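Local coordinates for protein transcriptional regulator, Crp/Fnr family (Eubacterium rectale ATCC 33656, PDB 3DV8) that probably acts as a transcriptional regulator of the Crp/Fnr family, pairing a cyclic nucleotide-binding-type sensor domain with a helix-turn-helix domain that would bind DNA, at residues E109-I114 / A119-Y124; K150-F155 / R191-E196; L157-I162 / N166-T171; I170-I175 / S181-I186. One frame throughout, in Å; residues are numbered along the deposited sequence.

Contact 1: E109-I114 / A119-Y124; sequences EIYKGI and APVANY
With chi1 at -167° in Tyr111 and 174° in Val121, CG of the tyrosine and CG1 of the valine both lie trans to their backbone N, and the phenol of one helix arrives beside a methyl of the next. Val121 CG1 sits 3.9 Å from Tyr111 CZ, coming at the ring obliquely. The other valine methyl serves a second neighbour, Val121 CG2 lying 3.6 Å from Ile114 CG2, so one residue packs against two side chains about a helical turn apart. Farther along, Tyr111 OH meets the edge of the Tyr124 ring, 4.1 Å from CD2. The axes of the two short helical segments approach to 10.0 Å, their directions 116° apart, a sharp corner between helix 108-117 and the long helix 119-145, whose Ala122 also meets Asn126 of the second subunit. The tyrosine hydroxyl is hydrogen-bonded to Thr125 OG1, which is also bonded to Val121 O. A phenylalanine in place of Tyr111 would keep the ring but is likely to leave the Thr125 hydroxyl without its phenol partner. The chemistry thus implies a corner held by apolar fit, with the buried tyrosine's hydroxyl satisfied by Thr125 of helix 119-145.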
loop_
_atom_site.group_PDB
_atom_site.type_symbol
_atom_site.label_atom_id
_atom_site.label_comp_id
_atom_site.label_asym_id
_atom_site.label_seq_id
_atom_site.Cartn_x
_atom_site.Cartn_y
_atom_site.Cartn_z
ATOM N N GLU A 109 4.188 23.493 -4.989
ATOM C CA GLU A 109 3.188 24.499 -5.434
ATOM C C GLU A 109 3.101 24.609 -6.967
ATOM O O GLU A 109 2.006 24.709 -7.520
ATOM C CB GLU A 109 3.390 25.897 -4.783
ATOM C CG GLU A 109 4.684 26.716 -5.108
ATOM C CD GLU A 109 5.918 26.350 -4.262
ATOM O OE1 GLU A 109 6.121 25.149 -3.931
ATOM O OE2 GLU A 109 6.700 27.282 -3.940
ATOM N N ILE A 110 4.265 24.551 -7.617
ATOM C CA ILE A 110 4.400 24.599 -9.076
ATOM C C ILE A 110 3.841 23.349 -9.733
ATOM O O ILE A 110 3.078 23.450 -10.699
ATOM C CB ILE A 110 5.880 24.798 -9.486
ATOM C CG1 ILE A 110 6.288 26.236 -9.168
ATOM C CG2 ILE A 110 6.108 24.511 -10.971
ATOM C CD1 ILE A 110 7.737 26.449 -9.195
ATOM N N TYR A 111 4.230 22.185 -9.216
ATOM C CA TYR A 111 3.762 20.900 -9.753
ATOM C C TYR A 111 2.236 20.747 -9.560
ATOM O O TYR A 111 1.539 20.357 -10.503
ATOM C CB TYR A 111 4.548 19.720 -9.158
ATOM C CG TYR A 111 4.307 18.431 -9.908
ATOM C CD1 TYR A 111 5.059 18.097 -11.043
ATOM C CD2 TYR A 111 3.314 17.564 -9.507
ATOM C CE1 TYR A 111 4.826 16.902 -11.750
ATOM C CE2 TYR A 111 3.056 16.367 -10.203
ATOM C CZ TYR A 111 3.817 16.041 -11.324
ATOM O OH TYR A 111 3.571 14.869 -12.003
ATOM N N LYS A 112 1.752 21.097 -8.358
ATOM C CA LYS A 112 0.311 21.116 -7.999
ATOM C C LYS A 112 -0.509 21.982 -8.964
ATOM O O LYS A 112 -1.582 21.567 -9.397
ATOM C CB LYS A 112 0.116 21.644 -6.565
ATOM C CG LYS A 112 -1.292 21.494 -5.992
ATOM C CD LYS A 112 -1.408 22.232 -4.678
ATOM C CE LYS A 112 -2.771 22.024 -4.062
ATOM N NZ LYS A 112 -3.006 23.007 -2.966
ATOM N N GLY A 113 0.010 23.176 -9.275
ATOM C CA GLY A 113 -0.616 24.129 -10.206
ATOM C C GLY A 113 -0.797 23.577 -11.613
ATOM O O GLY A 113 -1.877 23.698 -12.173
ATOM N N ILE A 114 0.264 22.979 -12.164
ATOM C CA ILE A 114 0.258 22.327 -13.494
ATOM C C ILE A 114 -0.717 21.133 -13.523
ATOM O O ILE A 114 -1.422 20.909 -14.511
ATOM C CB ILE A 114 1.697 21.841 -13.901
ATOM C CG1 ILE A 114 2.630 23.039 -14.150
ATOM C CG2 ILE A 114 1.672 20.969 -15.166
ATOM C CD1 ILE A 114 4.073 22.667 -14.419
ATOM N N ALA A 119 -4.647 17.298 -17.668
ATOM C CA ALA A 119 -5.036 15.891 -17.570
ATOM C C ALA A 119 -3.798 14.981 -17.747
ATOM O O ALA A 119 -3.656 14.039 -16.976
ATOM C CB ALA A 119 -6.134 15.531 -18.583
ATOM N N PRO A 120 -2.931 15.234 -18.776
ATOM C CA PRO A 120 -1.671 14.471 -18.953
ATOM C C PRO A 120 -0.765 14.392 -17.722
ATOM O O PRO A 120 -0.287 13.303 -17.399
ATOM C CB PRO A 120 -0.960 15.229 -20.078
ATOM C CG PRO A 120 -2.048 15.788 -20.880
ATOM C CD PRO A 120 -3.137 16.156 -19.919
ATOM N N VAL A 121 -0.535 15.534 -17.064
ATOM C CA VAL A 121 0.266 15.601 -15.827
ATOM C C VAL A 121 -0.496 14.942 -14.660
ATOM O O VAL A 121 0.127 14.283 -13.812
ATOM C CB VAL A 121 0.706 17.069 -15.473
ATOM C CG1 VAL A 121 1.412 17.149 -14.124
ATOM C CG2 VAL A 121 1.612 17.639 -16.564
ATOM N N ALA A 122 -1.819 15.132 -14.613
ATOM C CA ALA A 122 -2.680 14.493 -13.599
ATOM C C ALA A 122 -2.642 12.963 -13.719
ATOM O O ALA A 122 -2.441 12.270 -12.722
ATOM C CB ALA A 122 -4.095 14.976 -13.726
ATOM N N ASN A 123 -2.843 12.462 -14.939
ATOM C CA ASN A 123 -2.771 11.020 -15.239
ATOM C C ASN A 123 -1.369 10.449 -15.043
ATOM O O ASN A 123 -1.227 9.306 -14.633
ATOM C CB ASN A 123 -3.275 10.684 -16.662
ATOM C CG ASN A 123 -4.796 10.767 -16.793
ATOM O OD1 ASN A 123 -5.447 11.593 -16.163
ATOM N ND2 ASN A 123 -5.362 9.906 -17.631
ATOM N N TYR A 124 -0.339 11.234 -15.350
ATOM C CA TYR A 124 1.032 10.793 -15.119
ATOM C C TYR A 124 1.289 10.581 -13.604
ATOM O O TYR A 124 1.937 9.603 -13.218
ATOM C CB TYR A 124 2.048 11.765 -15.736
ATOM C CG TYR A 124 3.458 11.259 -15.563
ATOM C CD1 TYR A 124 3.968 10.261 -16.418
ATOM C CD2 TYR A 124 4.268 11.729 -14.516
ATOM C CE1 TYR A 124 5.263 9.759 -16.247
ATOM C CE2 TYR A 124 5.553 11.234 -14.335
ATOM C CZ TYR A 124 6.045 10.252 -15.207
ATOM O OH TYR A 124 7.315 9.770 -15.026
#

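Contact 2: K150-F155 / R191-E196; sequences KRVASF and RYFQVE
Phe193 reaches from helix 183-195 to Val152 and Ala153 on helix 148-163, and this single ring makes the whole connection between the two segments. Its CB bond already points toward the partner helix. CG follows on the side opposite the carbonyl carbon, chi1 -81°, which carries the ring across to the partner helix, the closest CA atoms, those of Ala153 and Phe193, being 9.0 Å apart. Beyond CG the ring divides into two edges. On one, CD1 stays with its own helix, lying 3.7 Å from Tyr192 CD2 near the ring plane. The other runs through CD2 to CE2, the atom that does most of the touching: Phe193 CE2 is 3.9 Å from Val152 CG1, which approaches obliquely, and the same carbon comes to 4.3 Å from Ala153 CB. Ala153 N also faces this edge close to the ring plane, so the ring abuts the backbone rather than lying over it. At the tip, CZ comes to 4.0 Å from Ala153 N. The small alanine side chain probably helps the ring end come this close to the helix backbone.

Leu214 and Leu217 of helix 211-219 touch both Phe193 and Ala153, and Leu198 adds a further apolar side chain to the phenylalanine. Val152, for its part, also packs on Leu179. An aromatic side chain gathered in this way among three helices belongs to the hydrophobic core of a winged helix-turn-helix domain, in which helix 183-195 is probably the recognition helix, as in Crp-like relatives.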
loop_
_atom_site.group_PDB
_atom_site.type_symbol
_atom_site.label_atom_id
_atom_site.label_comp_id
_atom_site.label_asym_id
_atom_site.label_seq_id
_atom_site.Cartn_x
_atom_site.Cartn_y
_atom_site.Cartn_z
ATOM N N LYS A 150 13.462 -16.437 4.218
ATOM C CA LYS A 150 13.292 -16.168 2.786
ATOM C C LYS A 150 13.467 -14.693 2.442
ATOM O O LYS A 150 14.064 -14.360 1.416
ATOM C CB LYS A 150 11.946 -16.693 2.283
ATOM C CG LYS A 150 11.840 -18.199 2.397
ATOM C CD LYS A 150 10.690 -18.783 1.604
ATOM C CE LYS A 150 9.476 -19.104 2.426
ATOM N NZ LYS A 150 9.646 -20.361 3.245
ATOM N N ARG A 151 12.988 -13.823 3.327
ATOM C CA ARG A 151 13.083 -12.369 3.145
ATOM C C ARG A 151 14.511 -11.855 3.323
ATOM O O ARG A 151 14.917 -10.942 2.606
ATOM C CB ARG A 151 12.094 -11.647 4.068
ATOM C CG ARG A 151 10.648 -12.026 3.737
ATOM C CD ARG A 151 9.617 -11.397 4.626
ATOM N NE ARG A 151 9.658 -9.941 4.531
ATOM C CZ ARG A 151 9.809 -9.067 5.535
ATOM N NH1 ARG A 151 9.834 -9.432 6.820
ATOM N NH2 ARG A 151 9.852 -7.768 5.228
ATOM N N VAL A 152 15.256 -12.433 4.273
ATOM C CA VAL A 152 16.678 -12.120 4.469
ATOM C C VAL A 152 17.441 -12.579 3.213
ATOM O O VAL A 152 18.214 -11.803 2.652
ATOM C CB VAL A 152 17.275 -12.750 5.775
ATOM C CG1 VAL A 152 18.794 -12.516 5.868
ATOM C CG2 VAL A 152 16.581 -12.178 7.008
ATOM N N ALA A 153 17.194 -13.820 2.776
ATOM C CA ALA A 153 17.758 -14.372 1.531
ATOM C C ALA A 153 17.479 -13.453 0.328
ATOM O O ALA A 153 18.374 -13.162 -0.475
ATOM C CB ALA A 153 17.190 -15.745 1.263
ATOM N N SER A 154 16.243 -12.983 0.235
ATOM C CA SER A 154 15.818 -12.069 -0.830
ATOM C C SER A 154 16.537 -10.712 -0.780
ATOM O O SER A 154 16.911 -10.167 -1.822
ATOM C CB SER A 154 14.302 -11.851 -0.749
ATOM O OG SER A 154 13.850 -11.099 -1.849
ATOM N N PHE A 155 16.714 -10.176 0.430
ATOM C CA PHE A 155 17.409 -8.904 0.623
ATOM C C PHE A 155 18.898 -9.014 0.260
ATOM O O PHE A 155 19.431 -8.131 -0.432
ATOM C CB PHE A 155 17.241 -8.373 2.051
ATOM C CG PHE A 155 18.076 -7.166 2.328
ATOM C CD1 PHE A 155 17.620 -5.904 1.968
ATOM C CD2 PHE A 155 19.365 -7.297 2.888
ATOM C CE1 PHE A 155 18.416 -4.766 2.175
ATOM C CE2 PHE A 155 20.179 -6.171 3.103
ATOM C CZ PHE A 155 19.698 -4.897 2.767
ATOM N N ARG A 191 23.720 -16.085 11.348
ATOM C CA ARG A 191 24.528 -17.183 11.928
ATOM C C ARG A 191 24.022 -18.576 11.518
ATOM O O ARG A 191 24.826 -19.497 11.353
ATOM C CB ARG A 191 24.644 -17.033 13.440
ATOM C CG ARG A 191 25.530 -15.855 13.814
ATOM C CD ARG A 191 25.459 -15.566 15.287
ATOM N NE ARG A 191 26.454 -14.581 15.705
ATOM C CZ ARG A 191 26.570 -14.091 16.943
ATOM N NH1 ARG A 191 25.753 -14.481 17.935
ATOM N NH2 ARG A 191 27.523 -13.188 17.199
ATOM N N TYR A 192 22.702 -18.713 11.361
ATOM C CA TYR A 192 22.084 -19.934 10.800
ATOM C C TYR A 192 22.513 -20.107 9.327
ATOM O O TYR A 192 22.814 -21.221 8.894
ATOM C CB TYR A 192 20.548 -19.899 10.951
ATOM C CG TYR A 192 19.800 -20.890 10.088
ATOM C CD1 TYR A 192 19.887 -22.270 10.325
ATOM C CD2 TYR A 192 18.997 -20.452 9.026
ATOM C CE1 TYR A 192 19.190 -23.195 9.502
ATOM C CE2 TYR A 192 18.300 -21.359 8.206
ATOM C CZ TYR A 192 18.404 -22.721 8.450
ATOM O OH TYR A 192 17.719 -23.584 7.640
ATOM N N PHE A 193 22.523 -18.997 8.581
ATOM C CA PHE A 193 22.989 -18.950 7.178
ATOM C C PHE A 193 24.476 -19.322 7.078
ATOM O O PHE A 193 24.863 -20.054 6.158
ATOM C CB PHE A 193 22.746 -17.551 6.562
ATOM C CG PHE A 193 21.324 -17.297 6.078
ATOM C CD1 PHE A 193 20.199 -17.911 6.666
ATOM C CD2 PHE A 193 21.108 -16.343 5.068
ATOM C CE1 PHE A 193 18.904 -17.629 6.203
ATOM C CE2 PHE A 193 19.814 -16.052 4.604
ATOM C CZ PHE A 193 18.717 -16.696 5.171
ATOM N N GLN A 194 25.286 -18.824 8.024
ATOM C CA GLN A 194 26.730 -19.148 8.074
ATOM C C GLN A 194 26.967 -20.626 8.395
ATOM O O GLN A 194 27.832 -21.255 7.774
ATOM C CB GLN A 194 27.508 -18.263 9.063
ATOM C CG GLN A 194 29.052 -18.401 8.937
ATOM C CD GLN A 194 29.846 -17.484 9.847
ATOM O OE1 GLN A 194 30.891 -16.980 9.458
ATOM N NE2 GLN A 194 29.362 -17.268 11.059
ATOM N N VAL A 195 26.216 -21.160 9.362
ATOM C CA VAL A 195 26.251 -22.592 9.695
ATOM C C VAL A 195 25.832 -23.443 8.471
ATOM O O VAL A 195 26.440 -24.478 8.207
ATOM C CB VAL A 195 25.406 -22.896 10.968
ATOM C CG1 VAL A 195 25.147 -24.386 11.142
ATOM C CG2 VAL A 195 26.110 -22.317 12.188
ATOM N N GLU A 196 24.841 -22.974 7.707
ATOM C CA GLU A 196 24.406 -23.634 6.455
ATOM C C GLU A 196 25.284 -23.325 5.211
ATOM O O GLU A 196 24.945 -23.760 4.114
ATOM C CB GLU A 196 22.926 -23.298 6.166
ATOM C CG GLU A 196 21.948 -23.859 7.204
ATOM C CD GLU A 196 21.897 -25.382 7.211
ATOM O OE1 GLU A 196 21.647 -25.975 6.139
ATOM O OE2 GLU A 196 22.102 -25.985 8.290
#

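Contact 3: L157-I162 / N166-T171; sequences LEETSI and NELKIT
Leu168 and Thr160 meet where helix 148-163 turns back into strand 167-168, the short edge strand of the three-stranded antiparallel sheet in the winged helix-turn-helix domain. The apolar contacts come first. The isobutyl end of Leu168 straddles the helix surface: Leu168 CD1 lies 3.6 Å from Glu159 CB, while Leu168 CD2 lies 3.8 Å from Thr160 CG2, the leucine and threonine side chains meeting at about a right angle. With CB directed toward the helix and CG opposite the carbonyl carbon (chi1 -60°), the branch point of Leu168 is carried to the helix surface. The threonine methyl has a second neighbour, CG2 resting 3.7 Å from Asn166 CA at the start of the returning chain. With an alanine at Leu168 both methyls vanish, and Glu159 CB and Thr160 CG2 would probably be left facing a gap.

A mixed contact extends the interface. The Glu159 chain bends at chi2, and its OE2 comes to 4.1 Å from Ile170 CD1, a carboxylate oxygen against a methyl; the other oxygen, OE1, makes a long, weak ion pair with Arg71.

Hydrogen bonds do not join the two segments; each is served by its own surroundings. Asn166 and Leu168 bond through their backbones to Ile208 and Ile206 of the neighbouring strand, and Asn166 ND2 reaches Ile208 O. On the helix, Thr160 OG1 bonds to Leu156 O. The next carbonyl, Leu157 O, accepts both Ser161 N and Ser161 OG, the hydroxyl lying 3.0 Å away with a C=O...O angle of 162°.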
loop_
_atom_site.group_PDB
_atom_site.type_symbol
_atom_site.label_atom_id
_atom_site.label_comp_id
_atom_site.label_asym_id
_atom_site.label_seq_id
_atom_site.Cartn_x
_atom_site.Cartn_y
_atom_site.Cartn_z
ATOM N N LEU A 157 20.344 -10.982 -1.816
ATOM C CA LEU A 157 20.411 -11.033 -3.291
ATOM C C LEU A 157 20.159 -9.647 -3.939
ATOM O O LEU A 157 20.761 -9.329 -4.971
ATOM C CB LEU A 157 19.441 -12.089 -3.850
ATOM C CG LEU A 157 19.796 -13.545 -3.509
ATOM C CD1 LEU A 157 18.620 -14.464 -3.710
ATOM C CD2 LEU A 157 21.008 -14.025 -4.311
ATOM N N GLU A 158 19.291 -8.829 -3.340
ATOM C CA GLU A 158 19.046 -7.478 -3.852
ATOM C C GLU A 158 20.266 -6.594 -3.643
ATOM O O GLU A 158 20.718 -5.966 -4.605
ATOM C CB GLU A 158 17.835 -6.804 -3.199
ATOM C CG GLU A 158 17.417 -5.465 -3.881
ATOM C CD GLU A 158 16.358 -4.677 -3.109
ATOM O OE1 GLU A 158 15.732 -5.207 -2.169
ATOM O OE2 GLU A 158 16.149 -3.503 -3.463
ATOM N N GLU A 159 20.770 -6.522 -2.404
ATOM C CA GLU A 159 21.947 -5.675 -2.094
ATOM C C GLU A 159 23.186 -6.015 -2.910
ATOM O O GLU A 159 23.881 -5.102 -3.365
ATOM C CB GLU A 159 22.321 -5.655 -0.602
ATOM C CG GLU A 159 21.600 -4.637 0.258
ATOM C CD GLU A 159 22.054 -3.193 0.064
ATOM O OE1 GLU A 159 21.842 -2.615 -1.016
ATOM O OE2 GLU A 159 22.563 -2.592 1.029
ATOM N N THR A 160 23.452 -7.311 -3.088
ATOM C CA THR A 160 24.578 -7.752 -3.910
ATOM C C THR A 160 24.412 -7.314 -5.380
ATOM O O THR A 160 25.408 -6.958 -6.018
ATOM C CB THR A 160 24.869 -9.274 -3.770
ATOM O OG1 THR A 160 23.671 -10.020 -3.980
ATOM C CG2 THR A 160 25.409 -9.593 -2.382
ATOM N N SER A 161 23.177 -7.301 -5.897
ATOM C CA SER A 161 22.906 -6.814 -7.273
ATOM C C SER A 161 23.125 -5.310 -7.403
ATOM O O SER A 161 23.737 -4.862 -8.374
ATOM C CB SER A 161 21.487 -7.154 -7.738
ATOM O OG SER A 161 21.340 -8.553 -7.841
ATOM N N ILE A 162 22.627 -4.558 -6.417
ATOM C CA ILE A 162 22.763 -3.090 -6.366
ATOM C C ILE A 162 24.230 -2.665 -6.263
ATOM O O ILE A 162 24.681 -1.788 -7.017
ATOM C CB ILE A 162 21.982 -2.485 -5.168
ATOM C CG1 ILE A 162 20.476 -2.656 -5.372
ATOM C CG2 ILE A 162 22.282 -1.002 -5.004
ATOM C CD1 ILE A 162 19.672 -2.288 -4.151
ATOM N N ASN A 166 29.419 -9.552 -4.158
ATOM C CA ASN A 166 28.923 -10.532 -3.152
ATOM C C ASN A 166 29.400 -10.231 -1.701
ATOM O O ASN A 166 29.173 -11.022 -0.799
ATOM C CB ASN A 166 29.293 -11.978 -3.539
ATOM C CG ASN A 166 30.792 -12.249 -3.465
ATOM O OD1 ASN A 166 31.600 -11.465 -3.962
ATOM N ND2 ASN A 166 31.166 -13.359 -2.849
ATOM N N GLU A 167 30.012 -9.065 -1.499
ATOM C CA GLU A 167 30.603 -8.630 -0.252
ATOM C C GLU A 167 29.853 -7.380 0.199
ATOM O O GLU A 167 30.024 -6.314 -0.387
ATOM C CB GLU A 167 32.088 -8.367 -0.557
ATOM C CG GLU A 167 32.942 -7.799 0.526
ATOM C CD GLU A 167 34.416 -8.034 0.230
ATOM O OE1 GLU A 167 34.869 -9.178 0.425
ATOM O OE2 GLU A 167 35.121 -7.086 -0.185
ATOM N N LEU A 168 28.965 -7.540 1.185
ATOM C CA LEU A 168 28.167 -6.432 1.729
ATOM C C LEU A 168 28.830 -5.878 2.990
ATOM O O LEU A 168 29.183 -6.660 3.888
ATOM C CB LEU A 168 26.740 -6.896 2.046
ATOM C CG LEU A 168 25.910 -7.436 0.871
ATOM C CD1 LEU A 168 24.505 -7.744 1.337
ATOM C CD2 LEU A 168 25.872 -6.471 -0.336
ATOM N N LYS A 169 29.014 -4.552 3.050
ATOM C CA LYS A 169 29.607 -3.867 4.213
ATOM C C LYS A 169 28.484 -3.124 4.961
ATOM O O LYS A 169 28.465 -1.907 5.018
ATOM C CB LYS A 169 30.731 -2.913 3.761
ATOM C CG LYS A 169 31.950 -3.602 3.096
ATOM C CD LYS A 169 32.659 -2.666 2.104
ATOM C CE LYS A 169 33.804 -3.336 1.360
ATOM N NZ LYS A 169 35.011 -3.495 2.211
ATOM N N ILE A 170 27.530 -3.883 5.494
ATOM C CA ILE A 170 26.396 -3.364 6.291
ATOM C C ILE A 170 26.247 -4.061 7.671
ATOM O O ILE A 170 26.743 -5.172 7.916
ATOM C CB ILE A 170 25.037 -3.403 5.524
ATOM C CG1 ILE A 170 24.683 -4.822 5.055
ATOM C CG2 ILE A 170 25.052 -2.406 4.333
ATOM C CD1 ILE A 170 23.378 -4.872 4.285
ATOM N N THR A 171 25.567 -3.357 8.567
ATOM C CA THR A 171 25.316 -3.826 9.916
ATOM C C THR A 171 24.053 -4.666 9.931
ATOM O O THR A 171 23.220 -4.610 9.013
ATOM C CB THR A 171 25.103 -2.654 10.894
ATOM O OG1 THR A 171 23.923 -1.925 10.507
ATOM C CG2 THR A 171 26.343 -1.722 10.936
#

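Contact 4: I170-I175 / S181-I186; sequences ITHETI and SHREVI
His172 opens helix 172-179 with its side chain turned to Arg183, and His172 CB rests 3.7 Å from Arg183 CG. The imidazole beyond it is committed to another partner: ND1 is hydrogen-bonded to Thr187 OG1, a hydroxyl also bonded to Arg183 O. The His172 carbonyl takes part as well, its O lying 3.8 Å from Ile186 CG2. Glu173 starts out pointing away from the second segment, but a bend at chi2 of 81° returns its carboxylate to the flank of the arginine. The two side chains run alongside each other in the same direction, and Glu173 OE2 meets the aliphatic part of the arginine, 3.5 Å from Arg183 CD. With 4.7 Å between Glu173 OE2 and Arg183 NE, the charges are near without pairing; the guanidinium instead bridges to Glu184 on its own helix, Arg183 NH2 to Glu184 OE1 at 3.4 Å. These residues sit where the two helices of the helix-turn-helix motif converge, the second of them, 183-195, probably being the one that reads DNA. Thr174 then ties back to the N-cap residue, its OG1 sharing a 2.7 Å hydrogen bond with Thr171 OG1. Last comes Ile175, buried against the second helix: its CG2 is 3.7 Å from Ile186 CG2, the two isoleucines slanting across each other, while Leu190 and Phe155 also touch Ile175 and Ala176 and Leu179 touch Ile186.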
loop_
_atom_site.group_PDB
_atom_site.type_symbol
_atom_site.label_atom_id
_atom_site.label_comp_id
_atom_site.label_asym_id
_atom_site.label_seq_id
_atom_site.Cartn_x
_atom_site.Cartn_y
_atom_site.Cartn_z
ATOM N N ILE A 170 27.530 -3.883 5.494
ATOM C CA ILE A 170 26.396 -3.364 6.291
ATOM C C ILE A 170 26.247 -4.061 7.671
ATOM O O ILE A 170 26.743 -5.172 7.916
ATOM C CB ILE A 170 25.037 -3.403 5.524
ATOM C CG1 ILE A 170 24.683 -4.822 5.055
ATOM C CG2 ILE A 170 25.052 -2.406 4.333
ATOM C CD1 ILE A 170 23.378 -4.872 4.285
ATOM N N THR A 171 25.567 -3.357 8.567
ATOM C CA THR A 171 25.316 -3.826 9.916
ATOM C C THR A 171 24.053 -4.666 9.931
ATOM O O THR A 171 23.220 -4.610 9.013
ATOM C CB THR A 171 25.103 -2.654 10.894
ATOM O OG1 THR A 171 23.923 -1.925 10.507
ATOM C CG2 THR A 171 26.343 -1.722 10.936
ATOM N N HIS A 172 23.903 -5.396 11.024
ATOM C CA HIS A 172 22.731 -6.231 11.252
ATOM C C HIS A 172 21.504 -5.337 11.516
ATOM O O HIS A 172 20.386 -5.724 11.164
ATOM C CB HIS A 172 23.012 -7.200 12.394
ATOM C CG HIS A 172 24.094 -8.193 12.084
ATOM N ND1 HIS A 172 24.261 -9.355 12.805
ATOM C CD2 HIS A 172 25.017 -8.232 11.091
ATOM C CE1 HIS A 172 25.273 -10.040 12.302
ATOM N NE2 HIS A 172 25.745 -9.381 11.259
ATOM N N GLU A 173 21.737 -4.148 12.100
ATOM C CA GLU A 173 20.708 -3.116 12.339
ATOM C C GLU A 173 20.074 -2.642 11.016
ATOM O O GLU A 173 18.858 -2.523 10.936
ATOM C CB GLU A 173 21.262 -1.864 13.081
ATOM C CG GLU A 173 21.692 -2.001 14.575
ATOM C CD GLU A 173 23.090 -2.602 14.805
ATOM O OE1 GLU A 173 23.636 -3.248 13.888
ATOM O OE2 GLU A 173 23.637 -2.458 15.922
ATOM N N THR A 174 20.902 -2.367 10.002
ATOM C CA THR A 174 20.434 -1.902 8.672
ATOM C C THR A 174 19.517 -2.936 8.009
ATOM O O THR A 174 18.495 -2.565 7.426
ATOM C CB THR A 174 21.616 -1.586 7.681
ATOM O OG1 THR A 174 22.625 -0.823 8.348
ATOM C CG2 THR A 174 21.119 -0.819 6.455
ATOM N N ILE A 175 19.888 -4.218 8.108
ATOM C CA ILE A 175 19.088 -5.327 7.552
ATOM C C ILE A 175 17.755 -5.378 8.329
ATOM O O ILE A 175 16.695 -5.380 7.703
ATOM C CB ILE A 175 19.837 -6.709 7.578
ATOM C CG1 ILE A 175 21.150 -6.647 6.772
ATOM C CG2 ILE A 175 18.936 -7.833 7.034
ATOM C CD1 ILE A 175 22.067 -7.826 6.975
ATOM N N SER A 181 12.378 -6.022 11.264
ATOM C CA SER A 181 12.769 -7.010 12.278
ATOM C C SER A 181 13.654 -6.350 13.350
ATOM O O SER A 181 13.839 -5.125 13.332
ATOM C CB SER A 181 13.498 -8.172 11.599
ATOM O OG SER A 181 13.694 -9.239 12.512
ATOM N N HIS A 182 14.126 -7.148 14.313
ATOM C CA HIS A 182 15.050 -6.687 15.372
ATOM C C HIS A 182 16.443 -7.231 15.055
ATOM O O HIS A 182 16.556 -8.328 14.516
ATOM C CB HIS A 182 14.574 -7.145 16.758
ATOM C CG HIS A 182 15.382 -6.601 17.902
ATOM N ND1 HIS A 182 16.343 -7.344 18.558
ATOM C CD2 HIS A 182 15.355 -5.394 18.518
ATOM C CE1 HIS A 182 16.881 -6.613 19.520
ATOM N NE2 HIS A 182 16.297 -5.427 19.518
ATOM N N ARG A 183 17.483 -6.457 15.393
ATOM C CA ARG A 183 18.902 -6.809 15.139
ATOM C C ARG A 183 19.283 -8.228 15.604
ATOM O O ARG A 183 19.927 -8.982 14.859
ATOM C CB ARG A 183 19.841 -5.815 15.839
ATOM C CG ARG A 183 21.343 -5.981 15.484
ATOM C CD ARG A 183 22.273 -5.621 16.637
ATOM N NE ARG A 183 22.081 -6.536 17.775
ATOM C CZ ARG A 183 22.665 -7.734 17.948
ATOM N NH1 ARG A 183 23.542 -8.238 17.071
ATOM N NH2 ARG A 183 22.374 -8.450 19.039
ATOM N N GLU A 184 18.908 -8.549 16.841
ATOM C CA GLU A 184 19.166 -9.854 17.460
ATOM C C GLU A 184 18.601 -11.015 16.619
ATOM O O GLU A 184 19.271 -12.038 16.470
ATOM C CB GLU A 184 18.626 -9.874 18.905
ATOM C CG GLU A 184 18.905 -11.154 19.704
ATOM C CD GLU A 184 20.373 -11.348 20.108
ATOM O OE1 GLU A 184 20.815 -10.658 21.054
ATOM O OE2 GLU A 184 21.063 -12.233 19.532
ATOM N N VAL A 185 17.394 -10.841 16.071
ATOM C CA VAL A 185 16.759 -11.855 15.199
ATOM C C VAL A 185 17.524 -11.980 13.868
ATOM O O VAL A 185 17.687 -13.087 13.355
ATOM C CB VAL A 185 15.246 -11.557 14.924
ATOM C CG1 VAL A 185 14.626 -12.649 14.083
ATOM C CG2 VAL A 185 14.469 -11.439 16.217
ATOM N N ILE A 186 17.977 -10.847 13.319
ATOM C CA ILE A 186 18.765 -10.820 12.081
ATOM C C ILE A 186 20.114 -11.516 12.324
ATOM O O ILE A 186 20.504 -12.371 11.535
ATOM C CB ILE A 186 18.989 -9.365 11.521
ATOM C CG1 ILE A 186 17.664 -8.685 11.147
ATOM C CG2 ILE A 186 19.910 -9.375 10.294
ATOM C CD1 ILE A 186 16.856 -9.367 10.054
#

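Contact 1 stands apart: its centre lies 37 to 44 Å from those of the other three, on the opposite side of the chain's centre, and it closes before they begin. The long helix 119-145, followed by helix 148-163, leads from it to the helix-turn-helix domain. There contacts 2, 3 and 4 cluster with centres 12 to 14 Å apart. Contacts 3 and 4 fall between the two segments of contact 2; contacts 2 and 3 share helix 148-163, contacts 2 and 4 share helix 183-195, and contacts 3 and 4 share Ile170 and Thr171. Phe155 joins the group, its CE2 being 3.6 Å from Ile170 CD1. The layout fits separate sensor and DNA-binding modules.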